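Local structure of quinoline 2-oxidoreductase small subunit (Pseudomonas putida, 1T3Q) at residues F99-A104 with I154-V159; F23-R28 with T70-A75. The protein carries two [2Fe-2S] clusters in the molybdenum hydroxylase quinoline 2-oxidoreductase and probably passes electrons from the molybdopterin cofactor towards FAD. One frame throughout, in Å; residues are numbered along the deposited sequence.

From the N terminus the chain first builds a small mixed sheet, and contact 2 joins the end of strand 19-25, at one edge of that sheet, to the loop that follows strand 63-66. This closes a loop of 41 residues, which holds helix 31-39 and the cysteines of the first [2Fe-2S] cluster. The chain then turns helical, and contact 1 closes a second loop, of 49 residues with no strand, between the end of helix 94-101 and the start of helix 157-164; the ligands of the second cluster lie within it. The contacts neither nest nor cross: contact 2 closes before contact 1 opens. Their centres lie about 35 Å apart, on opposite sides of the chain's centre.

Contact 1 of 2, residues F99-A104 with I154-V159; sequences FRRHHA and ITDPAV
Arg101 and Asp156 form a salt bridge between two helix ends of the helical [2Fe-2S] domain: the Schellman-type C-terminus of helix 94-101, and the N-cap of helix 157-164. Arg101 NH1 donates to Asp156 OD2 at 3.1 Å, reaching that oxygen from above the carboxylate plane. Ala158 N comes to the same OD2 from the opposite face, at 2.8 Å, so one oxygen serves both as helix cap and as salt-bridge partner. With CG anti to the backbone N (chi1 -176°), the Asp156 carboxylate is held out between the guanidinium and its own helix end. The guanidinium and carboxylate planes are turned 59° apart, and Arg101 NE is tied back to Asp97 in a further salt bridge. With an alanine here, Ala158 N would probably lose its cap and Arg101 one of its acidic partners, Asp97 remaining. The apolar side is closed: buried Phe99 and Ile154 run side by side, the ring also packing on Met114 and Leu115 of helix 111-124 and on Leu27 of the large subunit; the Phe99 side chain lies about 8 Å from the second cluster. The polar side is looser and wetter. There a water donates to Asp156 OD1, whose modelled place is less sure, and lies in the plane of the imidazole, 3.3 Å from His102 NE2.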
loop_
_atom_site.group_PDB
_atom_site.type_symbol
_atom_site.label_atom_id
_atom_site.label_comp_id
_atom_site.label_asym_id
_atom_site.label_seq_id
_atom_site.Cartn_x
_atom_site.Cartn_y
_atom_site.Cartn_z
ATOM N N PHE A 99 22.241 -7.128 -19.338
ATOM C CA PHE A 99 22.481 -7.259 -17.898
ATOM C C PHE A 99 21.684 -8.454 -17.367
ATOM O O PHE A 99 22.183 -9.246 -16.563
ATOM C CB PHE A 99 22.031 -5.985 -17.160
ATOM C CG PHE A 99 23.142 -5.010 -16.893
ATOM C CD1 PHE A 99 23.911 -4.495 -17.938
ATOM C CD2 PHE A 99 23.422 -4.599 -15.592
ATOM C CE1 PHE A 99 24.938 -3.590 -17.691
ATOM C CE2 PHE A 99 24.452 -3.690 -15.333
ATOM C CZ PHE A 99 25.211 -3.183 -16.384
ATOM N N ARG A 100 20.443 -8.578 -17.831
ATOM C CA ARG A 100 19.567 -9.658 -17.406
ATOM C C ARG A 100 20.057 -11.021 -17.894
ATOM O O ARG A 100 20.140 -11.972 -17.115
ATOM C CB ARG A 100 18.145 -9.419 -17.918
ATOM C CG ARG A 100 17.141 -10.415 -17.382
ATOM C CD ARG A 100 15.803 -10.286 -18.068
ATOM N NE ARG A 100 14.833 -11.213 -17.497
ATOM C CZ ARG A 100 13.734 -11.620 -18.123
ATOM N NH1 ARG A 100 13.471 -11.176 -19.345
ATOM N NH2 ARG A 100 12.903 -12.467 -17.528
ATOM N N ARG A 101 20.376 -11.114 -19.182
ATOM C CA ARG A 101 20.849 -12.374 -19.753
ATOM C C ARG A 101 22.132 -12.878 -19.098
ATOM O O ARG A 101 22.325 -14.085 -18.953
ATOM C CB ARG A 101 21.073 -12.227 -21.266
ATOM C CG ARG A 101 19.791 -12.102 -22.073
ATOM C CD ARG A 101 20.049 -12.128 -23.581
ATOM N NE ARG A 101 20.685 -10.909 -24.084
ATOM C CZ ARG A 101 21.980 -10.784 -24.346
ATOM N NH1 ARG A 101 22.451 -9.632 -24.804
ATOM N NH2 ARG A 101 22.806 -11.805 -24.159
ATOM N N HIS A 102 23.006 -11.960 -18.697
ATOM C CA HIS A 102 24.267 -12.344 -18.072
ATOM C C HIS A 102 24.231 -12.347 -16.548
ATOM O O HIS A 102 25.254 -12.582 -15.910
ATOM C CB HIS A 102 25.403 -11.422 -18.536
ATOM C CG HIS A 102 25.829 -11.654 -19.954
ATOM N ND1 HIS A 102 25.256 -10.997 -21.022
ATOM C CD2 HIS A 102 26.760 -12.485 -20.479
ATOM C CE1 HIS A 102 25.818 -11.412 -22.145
ATOM N NE2 HIS A 102 26.733 -12.314 -21.843
ATOM N N HIS A 103 23.061 -12.095 -15.975
ATOM C CA HIS A 103 22.922 -12.053 -14.516
ATOM C C HIS A 103 23.945 -11.057 -13.964
ATOM O O HIS A 103 24.829 -11.407 -13.179
ATOM C CB HIS A 103 23.140 -13.451 -13.914
ATOM C CG HIS A 103 22.876 -13.524 -12.438
ATOM N ND1 HIS A 103 21.819 -12.872 -11.839
ATOM C CD2 HIS A 103 23.505 -14.205 -11.449
ATOM C CE1 HIS A 103 21.806 -13.149 -10.546
ATOM N NE2 HIS A 103 22.819 -13.956 -10.284
ATOM N N ALA A 104 23.810 -9.806 -14.394
ATOM C CA ALA A 104 24.709 -8.729 -13.987
ATOM C C ALA A 104 24.209 -7.954 -12.764
ATOM O O ALA A 104 24.763 -6.917 -12.415
ATOM C CB ALA A 104 24.925 -7.763 -15.157
ATOM N N ILE A 154 28.306 -5.785 -20.604
ATOM C CA ILE A 154 28.720 -4.609 -21.366
ATOM C C ILE A 154 29.465 -4.931 -22.664
ATOM O O ILE A 154 29.376 -4.177 -23.634
ATOM C CB ILE A 154 29.596 -3.681 -20.493
ATOM C CG1 ILE A 154 28.777 -3.193 -19.295
ATOM C CG2 ILE A 154 30.107 -2.495 -21.321
ATOM C CD1 ILE A 154 29.592 -2.494 -18.226
ATOM N N THR A 155 30.184 -6.050 -22.685
ATOM C CA THR A 155 30.941 -6.443 -23.870
ATOM C C THR A 155 30.189 -7.412 -24.771
ATOM O O THR A 155 30.747 -7.921 -25.741
ATOM C CB THR A 155 32.295 -7.087 -23.486
ATOM O OG1 THR A 155 32.074 -8.182 -22.585
ATOM C CG2 THR A 155 33.204 -6.064 -22.828
ATOM N N ASP A 156 28.926 -7.665 -24.445
ATOM C CA ASP A 156 28.092 -8.569 -25.233
ATOM C C ASP A 156 27.990 -8.020 -26.657
ATOM O O ASP A 156 27.761 -6.828 -26.853
ATOM C CB ASP A 156 26.694 -8.661 -24.615
ATOM C CG ASP A 156 25.804 -9.658 -25.326
ATOM O OD1 ASP A 156 25.765 -10.829 -24.899
ATOM O OD2 ASP A 156 25.147 -9.272 -26.321
ATOM N N PRO A 157 28.140 -8.889 -27.670
ATOM C CA PRO A 157 28.064 -8.440 -29.067
ATOM C C PRO A 157 26.758 -7.750 -29.476
ATOM O O PRO A 157 26.765 -6.888 -30.350
ATOM C CB PRO A 157 28.344 -9.722 -29.857
ATOM C CG PRO A 157 27.840 -10.808 -28.944
ATOM C CD PRO A 157 28.329 -10.350 -27.591
ATOM N N ALA A 158 25.645 -8.117 -28.848
ATOM C CA ALA A 158 24.363 -7.493 -29.163
ATOM C C ALA A 158 24.359 -6.052 -28.653
ATOM O O ALA A 158 23.714 -5.174 -29.235
ATOM C CB ALA A 158 23.220 -8.275 -28.532
ATOM N N VAL A 159 25.081 -5.820 -27.559
ATOM C CA VAL A 159 25.188 -4.485 -26.977
ATOM C C VAL A 159 26.038 -3.597 -27.885
ATOM O O VAL A 159 25.692 -2.442 -28.148
ATOM C CB VAL A 159 25.834 -4.538 -25.567
ATOM C CG1 VAL A 159 26.142 -3.132 -25.074
ATOM C CG2 VAL A 159 24.894 -5.232 -24.601
HETATM O O HOH W 1 28.115 -12.790 -24.767
#

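Contact 2 of 2, residues F23-R28 with T70-A75; sequences FYVEPR and TLAVQA
Phe23 and Val25 owe their reach to their first torsions: the Phe23 ring sits between its backbone N and carbonyl carbon (chi1 53°), while Val25, with CG1 anti to its carbonyl carbon (chi1 -66°), has CG2 in the corresponding inner position. The Phe23 ring thereby turns its edge to the 72-75 turn. Its CZ meets Ala75 CB at 4.2 Å, and Ala72 O also lies at the ring's edge, near its plane. Val25 CG2 is shared between two neighbours, touching Ala72 CB at 3.8 Å and Val73 CG1 at 3.9 Å. The same Val73 methyl reaches on to Pro27 CA, at 4.1 Å, where the two backbones come nearest each other. These residues belong to the plant-type ferredoxin fold of the first [2Fe-2S] domain, in which strand 19-25 borders the sheet beside strand 10-16 and the 3-10 turn 72-75 packs against its end. Helix 31-39 lines the same core: its Ala34 touches Val25 and Ala72, and Val38 meets Phe23 and Val25. Further along, Leu71 lays CD2 against Pro27 O at 3.6 Å. A water that accepts from Val73 N at 2.9 Å lies 3.0 Å from Pro27 O and can donate to it, though it has other acceptors in reach; it sits between two backbones that have no direct hydrogen bond to each other. Within the turn, Gln74 folds back to take Leu71 N on a lone pair of OE1, in the carbonyl plane, with an N-H...O angle of 162°. Its NE2 is held by Asp52 of the medium subunit, and Pro27 packs on Phe6 of that same subunit.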
loop_
_atom_site.group_PDB
_atom_site.type_symbol
_atom_site.label_atom_id
_atom_site.label_comp_id
_atom_site.label_asym_id
_atom_site.label_seq_id
_atom_site.Cartn_x
_atom_site.Cartn_y
_atom_site.Cartn_z
ATOM N N PHE A 23 11.074 22.229 -11.152
ATOM C CA PHE A 23 10.911 21.788 -9.772
ATOM C C PHE A 23 11.492 22.798 -8.791
ATOM O O PHE A 23 12.410 23.553 -9.126
ATOM C CB PHE A 23 11.544 20.400 -9.576
ATOM C CG PHE A 23 12.973 20.302 -10.038
ATOM C CD1 PHE A 23 14.021 20.580 -9.170
ATOM C CD2 PHE A 23 13.268 19.939 -11.351
ATOM C CE1 PHE A 23 15.344 20.500 -9.598
ATOM C CE2 PHE A 23 14.589 19.857 -11.792
ATOM C CZ PHE A 23 15.630 20.139 -10.915
ATOM N N TYR A 24 10.938 22.820 -7.584
ATOM C CA TYR A 24 11.383 23.740 -6.549
ATOM C C TYR A 24 12.179 23.018 -5.484
ATOM O O TYR A 24 11.742 22.001 -4.953
ATOM C CB TYR A 24 10.184 24.447 -5.919
ATOM C CG TYR A 24 9.527 25.425 -6.860
ATOM C CD1 TYR A 24 8.781 24.980 -7.951
ATOM C CD2 TYR A 24 9.696 26.797 -6.691
ATOM C CE1 TYR A 24 8.224 25.880 -8.851
ATOM C CE2 TYR A 24 9.146 27.702 -7.585
ATOM C CZ TYR A 24 8.412 27.238 -8.662
ATOM O OH TYR A 24 7.880 28.139 -9.553
ATOM N N VAL A 25 13.349 23.558 -5.170
ATOM C CA VAL A 25 14.229 22.955 -4.185
ATOM C C VAL A 25 15.013 23.988 -3.398
ATOM O O VAL A 25 15.147 25.142 -3.818
ATOM C CB VAL A 25 15.257 22.015 -4.864
ATOM C CG1 VAL A 25 14.551 20.825 -5.483
ATOM C CG2 VAL A 25 16.037 22.783 -5.930
ATOM N N GLU A 26 15.524 23.567 -2.247
ATOM C CA GLU A 26 16.356 24.432 -1.423
ATOM C C GLU A 26 17.782 24.150 -1.870
ATOM O O GLU A 26 18.085 23.042 -2.318
ATOM C CB GLU A 26 16.230 24.081 0.058
ATOM C CG GLU A 26 14.860 24.291 0.651
ATOM C CD GLU A 26 14.844 24.038 2.141
ATOM O OE1 GLU A 26 15.126 22.898 2.557
ATOM O OE2 GLU A 26 14.559 24.985 2.901
ATOM N N PRO A 27 18.678 25.141 -1.756
ATOM C CA PRO A 27 20.073 24.946 -2.162
ATOM C C PRO A 27 20.752 23.788 -1.419
ATOM O O PRO A 27 21.620 23.119 -1.972
ATOM C CB PRO A 27 20.717 26.295 -1.834
ATOM C CG PRO A 27 19.585 27.264 -2.042
ATOM C CD PRO A 27 18.424 26.548 -1.390
ATOM N N ARG A 28 20.338 23.555 -0.173
ATOM C CA ARG A 28 20.916 22.501 0.666
ATOM C C ARG A 28 20.626 21.066 0.233
ATOM O O ARG A 28 21.172 20.126 0.810
ATOM C CB ARG A 28 20.449 22.664 2.120
ATOM C CG ARG A 28 18.978 22.305 2.346
ATOM C CD ARG A 28 18.560 22.521 3.801
ATOM N NE ARG A 28 19.435 21.820 4.740
ATOM C CZ ARG A 28 19.321 21.888 6.066
ATOM N NH1 ARG A 28 20.160 21.220 6.846
ATOM N NH2 ARG A 28 18.364 22.623 6.615
ATOM N N THR A 70 26.165 16.947 -6.562
ATOM C CA THR A 70 25.704 18.008 -7.451
ATOM C C THR A 70 24.526 18.645 -6.729
ATOM O O THR A 70 23.609 17.942 -6.323
ATOM C CB THR A 70 25.189 17.456 -8.806
ATOM O OG1 THR A 70 26.238 16.745 -9.478
ATOM C CG2 THR A 70 24.710 18.608 -9.695
ATOM N N LEU A 71 24.540 19.962 -6.535
ATOM C CA LEU A 71 23.404 20.588 -5.866
ATOM C C LEU A 71 22.225 20.492 -6.825
ATOM O O LEU A 71 22.398 20.586 -8.046
ATOM C CB LEU A 71 23.682 22.067 -5.548
ATOM C CG LEU A 71 24.851 22.443 -4.629
ATOM C CD1 LEU A 71 24.875 23.956 -4.447
ATOM C CD2 LEU A 71 24.699 21.762 -3.272
ATOM N N ALA A 72 21.027 20.303 -6.288
ATOM C CA ALA A 72 19.855 20.222 -7.140
ATOM C C ALA A 72 19.749 21.517 -7.943
ATOM O O ALA A 72 19.370 21.496 -9.113
ATOM C CB ALA A 72 18.596 20.012 -6.293
ATOM N N VAL A 73 20.092 22.645 -7.325
ATOM C CA VAL A 73 20.013 23.917 -8.036
ATOM C C VAL A 73 21.015 24.010 -9.190
ATOM O O VAL A 73 20.859 24.840 -10.082
ATOM C CB VAL A 73 20.198 25.140 -7.090
ATOM C CG1 VAL A 73 19.061 25.188 -6.087
ATOM C CG2 VAL A 73 21.544 25.083 -6.383
ATOM N N GLN A 74 22.032 23.152 -9.189
ATOM C CA GLN A 74 23.012 23.172 -10.272
ATOM C C GLN A 74 22.515 22.411 -11.494
ATOM O O GLN A 74 23.232 22.272 -12.483
ATOM C CB GLN A 74 24.351 22.601 -9.799
ATOM C CG GLN A 74 25.057 23.513 -8.804
ATOM C CD GLN A 74 26.347 22.931 -8.271
ATOM O OE1 GLN A 74 26.366 21.824 -7.742
ATOM N NE2 GLN A 74 27.432 23.681 -8.399
ATOM N N ALA A 75 21.276 21.932 -11.436
ATOM C CA ALA A 75 20.702 21.208 -12.565
ATOM C C ALA A 75 20.109 22.202 -13.559
ATOM O O ALA A 75 19.745 21.836 -14.679
ATOM C CB ALA A 75 19.620 20.251 -12.084
HETATM O O HOH W 2 20.143 22.439 -4.461
#